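Local structure of NADH-rubredoxin oxidoreductase (Clostridium acetobutylicum, 3KLJ) at residues R184-D189 with I312-C317; D348-I353 with T360-A365. The protein catalyses the NADH-dependent reduction of rubredoxin with one bound FAD per subunit, passing electrons through rubredoxin to the dioxygen-scavenging enzymes of an obligate anaerobe. One frame throughout, in Å; residues are numbered along the deposited sequence.

Contact 1: residues R184-D189 with I312-C317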
loop_
_atom_site.group_PDB
_atom_site.type_symbol
_atom_site.label_atom_id
_atom_site.label_comp_id
_atom_site.label_asym_id
_atom_site.label_seq_id
_atom_site.Cartn_x
_atom_site.Cartn_y
_atom_site.Cartn_z
ATOM N N ARG A 184 4.813 10.204 9.282
ATOM C CA ARG A 184 4.331 8.979 9.922
ATOM C C ARG A 184 5.483 8.023 10.212
ATOM O O ARG A 184 5.354 7.129 11.041
ATOM C CB ARG A 184 3.304 8.251 9.045
ATOM C CG ARG A 184 2.165 9.116 8.514
ATOM C CD ARG A 184 1.357 8.343 7.489
ATOM N NE ARG A 184 0.225 7.645 8.094
ATOM C CZ ARG A 184 -0.392 8.045 9.200
ATOM N NH1 ARG A 184 0.009 9.147 9.826
ATOM N NH2 ARG A 184 -1.418 7.350 9.679
ATOM N N GLN A 185 6.605 8.208 9.518
ATOM C CA GLN A 185 7.737 7.273 9.625
ATOM C C GLN A 185 8.970 7.887 10.272
ATOM O O GLN A 185 9.833 7.175 10.784
ATOM C CB GLN A 185 8.107 6.721 8.241
ATOM C CG GLN A 185 7.304 5.482 7.854
ATOM C CD GLN A 185 6.164 5.781 6.918
ATOM O OE1 GLN A 185 6.187 6.764 6.174
ATOM N NE2 GLN A 185 5.163 4.915 6.927
ATOM N N LEU A 186 9.037 9.216 10.241
ATOM C CA LEU A 186 10.211 9.956 10.690
ATOM C C LEU A 186 9.825 11.031 11.698
ATOM O O LEU A 186 8.725 11.595 11.619
ATOM C CB LEU A 186 10.862 10.628 9.476
ATOM C CG LEU A 186 12.083 10.041 8.758
ATOM C CD1 LEU A 186 12.528 8.658 9.256
ATOM C CD2 LEU A 186 11.951 10.093 7.238
ATOM N N ASP A 187 10.726 11.333 12.629
ATOM C CA ASP A 187 10.592 12.566 13.420
ATOM C C ASP A 187 10.945 13.769 12.548
ATOM O O ASP A 187 11.284 13.606 11.366
ATOM C CB ASP A 187 11.397 12.526 14.738
ATOM C CG ASP A 187 12.918 12.428 14.535
ATOM O OD1 ASP A 187 13.648 12.821 15.473
ATOM O OD2 ASP A 187 13.397 11.968 13.474
ATOM N N ARG A 188 10.856 14.974 13.117
ATOM C CA ARG A 188 11.093 16.183 12.342
ATOM C C ARG A 188 12.499 16.187 11.747
ATOM O O ARG A 188 12.670 16.427 10.546
ATOM C CB ARG A 188 10.852 17.442 13.185
ATOM C CG ARG A 188 11.178 18.726 12.457
ATOM C CD ARG A 188 11.011 19.950 13.367
ATOM N NE ARG A 188 11.391 21.174 12.675
ATOM C CZ ARG A 188 12.627 21.666 12.649
ATOM N NH1 ARG A 188 13.615 21.029 13.274
ATOM N NH2 ARG A 188 12.878 22.799 11.990
ATOM N N ASP A 189 13.490 15.926 12.592
ATOM C CA ASP A 189 14.899 15.958 12.197
ATOM C C ASP A 189 15.187 14.875 11.137
ATOM O O ASP A 189 15.982 15.087 10.224
ATOM C CB ASP A 189 15.813 15.770 13.418
ATOM C CG ASP A 189 15.669 16.890 14.469
ATOM O OD1 ASP A 189 16.105 16.688 15.614
ATOM O OD2 ASP A 189 15.133 17.974 14.171
ATOM N N ILE A 312 18.116 6.105 -1.499
ATOM C CA ILE A 312 18.120 6.431 -0.063
ATOM C C ILE A 312 17.148 5.516 0.680
ATOM O O ILE A 312 15.943 5.516 0.398
ATOM C CB ILE A 312 17.738 7.906 0.227
ATOM C CG1 ILE A 312 18.580 8.865 -0.619
ATOM C CG2 ILE A 312 17.916 8.217 1.714
ATOM C CD1 ILE A 312 18.165 10.310 -0.500
ATOM N N SER A 313 17.675 4.755 1.630
ATOM C CA SER A 313 16.930 3.672 2.259
ATOM C C SER A 313 16.417 4.052 3.636
ATOM O O SER A 313 17.134 4.699 4.407
ATOM C CB SER A 313 17.837 2.458 2.396
ATOM O OG SER A 313 18.945 2.766 3.228
ATOM N N ILE A 314 15.199 3.622 3.962
ATOM C CA ILE A 314 14.580 3.959 5.254
ATOM C C ILE A 314 13.926 2.752 5.899
ATOM O O ILE A 314 13.195 2.021 5.243
ATOM C CB ILE A 314 13.501 5.064 5.107
ATOM C CG1 ILE A 314 14.140 6.376 4.663
ATOM C CG2 ILE A 314 12.745 5.267 6.429
ATOM C CD1 ILE A 314 13.169 7.362 4.100
ATOM N N ILE A 315 14.197 2.524 7.178
ATOM C CA ILE A 315 13.353 1.613 7.942
ATOM C C ILE A 315 12.818 2.318 9.186
ATOM O O ILE A 315 13.562 2.989 9.911
ATOM C CB ILE A 315 14.004 0.208 8.272
ATOM C CG1 ILE A 315 14.524 0.130 9.697
ATOM C CG2 ILE A 315 15.081 -0.227 7.249
ATOM C CD1 ILE A 315 13.568 -0.536 10.623
ATOM N N SER A 316 11.517 2.170 9.406
ATOM C CA SER A 316 10.838 2.839 10.502
ATOM C C SER A 316 10.016 1.821 11.262
ATOM O O SER A 316 9.336 0.993 10.649
ATOM C CB SER A 316 9.945 3.970 9.972
ATOM O OG SER A 316 9.269 4.609 11.039
ATOM N N CYS A 317 10.063 1.911 12.591
ATOM C CA CYS A 317 9.419 0.919 13.448
ATOM C C CYS A 317 8.717 1.543 14.642
ATOM O O CYS A 317 9.289 2.360 15.352
ATOM C CB CYS A 317 10.436 -0.113 13.935
ATOM S SG CYS A 317 9.703 -1.483 14.869
#

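Contact 2: residues D348-I353 with T360-A365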
loop_
_atom_site.group_PDB
_atom_site.type_symbol
_atom_site.label_atom_id
_atom_site.label_comp_id
_atom_site.label_asym_id
_atom_site.label_seq_id
_atom_site.Cartn_x
_atom_site.Cartn_y
_atom_site.Cartn_z
ATOM N N ASP A 348 10.927 1.527 22.085
ATOM C CA ASP A 348 9.524 1.558 21.681
ATOM C C ASP A 348 9.366 1.908 20.205
ATOM O O ASP A 348 8.439 1.439 19.545
ATOM C CB ASP A 348 8.748 2.576 22.528
ATOM C CG ASP A 348 7.245 2.548 22.260
ATOM O OD1 ASP A 348 6.618 1.498 22.484
ATOM O OD2 ASP A 348 6.690 3.579 21.831
ATOM N N ALA A 349 10.264 2.744 19.697
ATOM C CA ALA A 349 10.203 3.186 18.309
ATOM C C ALA A 349 11.567 3.626 17.824
ATOM O O ALA A 349 12.389 4.129 18.598
ATOM C CB ALA A 349 9.196 4.311 18.138
ATOM N N ALA A 350 11.808 3.415 16.536
ATOM C CA ALA A 350 13.073 3.783 15.921
ATOM C C ALA A 350 12.916 3.936 14.424
ATOM O O ALA A 350 12.092 3.246 13.801
ATOM C CB ALA A 350 14.130 2.742 16.222
ATOM N N ALA A 351 13.724 4.822 13.849
ATOM C CA ALA A 351 13.845 4.915 12.406
ATOM C C ALA A 351 15.296 5.145 12.025
ATOM O O ALA A 351 16.039 5.823 12.740
ATOM C CB ALA A 351 12.941 6.045 11.850
ATOM N N VAL A 352 15.702 4.582 10.904
ATOM C CA VAL A 352 17.059 4.767 10.401
ATOM C C VAL A 352 16.966 5.036 8.914
ATOM O O VAL A 352 16.272 4.312 8.175
ATOM C CB VAL A 352 17.967 3.526 10.638
ATOM C CG1 VAL A 352 19.384 3.776 10.131
ATOM C CG2 VAL A 352 18.034 3.166 12.107
ATOM N N ILE A 353 17.652 6.087 8.493
ATOM C CA ILE A 353 17.795 6.428 7.089
ATOM C C ILE A 353 19.234 6.079 6.715
ATOM O O ILE A 353 20.168 6.508 7.391
ATOM C CB ILE A 353 17.551 7.954 6.842
ATOM C CG1 ILE A 353 16.222 8.426 7.468
ATOM C CG2 ILE A 353 17.607 8.281 5.340
ATOM C CD1 ILE A 353 15.962 9.952 7.344
ATOM N N THR A 360 17.268 -2.831 10.915
ATOM C CA THR A 360 16.814 -4.208 11.144
ATOM C C THR A 360 17.122 -4.692 12.575
ATOM O O THR A 360 16.295 -5.369 13.205
ATOM C CB THR A 360 17.432 -5.158 10.103
ATOM O OG1 THR A 360 17.022 -4.739 8.790
ATOM C CG2 THR A 360 16.997 -6.618 10.340
ATOM N N LYS A 361 18.304 -4.343 13.079
ATOM C CA LYS A 361 18.684 -4.690 14.456
ATOM C C LYS A 361 17.752 -4.005 15.445
ATOM O O LYS A 361 17.276 -4.634 16.382
ATOM C CB LYS A 361 20.127 -4.282 14.750
ATOM C CG LYS A 361 21.175 -5.157 14.091
ATOM C CD LYS A 361 22.559 -4.606 14.406
ATOM C CE LYS A 361 23.656 -5.436 13.776
ATOM N NZ LYS A 361 23.761 -5.213 12.295
ATOM N N LEU A 362 17.503 -2.714 15.226
ATOM C CA LEU A 362 16.583 -1.944 16.068
ATOM C C LEU A 362 15.162 -2.502 15.991
ATOM O O LEU A 362 14.492 -2.640 17.008
ATOM C CB LEU A 362 16.607 -0.461 15.692
ATOM C CG LEU A 362 17.890 0.309 16.055
ATOM C CD1 LEU A 362 17.922 1.618 15.311
ATOM C CD2 LEU A 362 18.010 0.544 17.559
ATOM N N LYS A 363 14.737 -2.854 14.777
ATOM C CA LYS A 363 13.455 -3.518 14.517
ATOM C C LYS A 363 13.299 -4.775 15.370
ATOM O O LYS A 363 12.285 -4.945 16.060
ATOM C CB LYS A 363 13.371 -3.900 13.036
ATOM C CG LYS A 363 11.958 -4.084 12.475
ATOM C CD LYS A 363 11.851 -5.246 11.466
ATOM C CE LYS A 363 12.944 -5.249 10.384
ATOM N NZ LYS A 363 12.936 -6.532 9.585
ATOM N N LYS A 364 14.310 -5.644 15.316
ATOM C CA LYS A 364 14.315 -6.902 16.067
ATOM C C LYS A 364 14.225 -6.642 17.571
ATOM O O LYS A 364 13.415 -7.262 18.261
ATOM C CB LYS A 364 15.563 -7.732 15.735
ATOM C CG LYS A 364 15.444 -8.578 14.462
ATOM C CD LYS A 364 16.754 -9.289 14.131
ATOM C CE LYS A 364 16.550 -10.496 13.224
ATOM N NZ LYS A 364 16.084 -10.131 11.853
ATOM N N ALA A 365 15.050 -5.714 18.060
ATOM C CA ALA A 365 15.026 -5.284 19.461
ATOM C C ALA A 365 13.644 -4.800 19.908
ATOM O O ALA A 365 13.162 -5.203 20.968
ATOM C CB ALA A 365 16.068 -4.202 19.703
#

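Contact 1: residues R184-D189 with I312-C317
One polar bond and one patch of aliphatic packing join Q185 and L186, in the loop that leads into helix 188-199, to S316 and I314 on strand 312-317 of the C-terminal sheet. The polar part is a hydrogen bond given by S316 OG to the backbone carbonyl Q185 O, 2.6 Å long. The hydroxyl lies in the carbonyl plane on a lone pair, with a C=O...OG angle of 117°. A chi1 of 179° swings OG to the far side from the serine's own N and aims it at the loop. The Q185 side chain adds van der Waals contact on the same serine: its CG sits 3.7 Å from S316 CB, and the chain then bends at chi2 so that the amide turns off from the serine.

The apolar part is looser. L186 CD2 approaches I314 CD1 at 4.3 Å, and both side chains also rest on L194 of helix 188-199 and on I353 of the neighbouring strand 346-353, which makes a small buried cluster. At the start of the helix, D187, the N-cap, caps G190 N through OD2, and D187 OD1 and D189 OD1 both form salt bridges with R330.

The loop belongs to the NADH-binding domain, so this is an interdomain contact. Because S316 bonds through OG, the strand's main chain is left to its sheet neighbours (I314 bonded to I306, I315 to V352, C317 to A350), and a single side chain ties the loop to the sheet's face.

Contact 2: residues D348-I353 with T360-A365
L362 of helix 356-367 rests on A350 and V352 of strand 346-353, a helix packed on one face of the antiparallel sheet of the C-terminal domain. Strand and helix follow each other closely in the chain, so the contact closes a short strand-turn-helix unit.

Starting at the root of the leucine, L362 CB points toward the strand and lies 4.1 Å from A350 CB. CG follows anti to the carbonyl carbon, beside the backbone N (chi1 -70°), and from there the CD1 branch does the rest of the touching. It meets A350 CB at 4.1 Å and, more closely, V352 CG2 at 3.6 Å. One methyl therefore touches two strand residues that are two positions apart, both with their side chains on the helix-facing side, while those of A349 and A351 point away from the helix. A350 offers its single methyl, CB, to both L362 CB and L362 CD1, and the branched V352 crosses the leucine at about a right angle.

V352 also touches I338 of the adjoining strand 337-343. At the other end of the segment, D348 and A349 both face M341 in a classic beta bulge. The branch of V352 that reaches the leucine is set by its rotamer: CG1 stands anti to the backbone N, leaving CG2, the methyl that meets L362 CD1, beside that nitrogen.

Overall arrangement
Contacts 1 and 2 meet in one antiparallel sheet, with centres about 10 Å apart. Their strands, 312-317 and 346-353, are neighbours joined by main-chain bonds such as C317 N to A350 O and V352 N to I315 O. Alternating side chains send the contacts to opposite faces: I314, S316 and A351 look toward the loop 184-189, whereas A350 and V352 look toward helix 356-367. Contact 2 is buried and wholly aliphatic, inside the C-terminal domain. Contact 1 is only partly buried, mixes a hydrogen bond with apolar packing, and joins the NADH-binding and C-terminal domains. A351 CB also packs against Q185 O, linking the two directly.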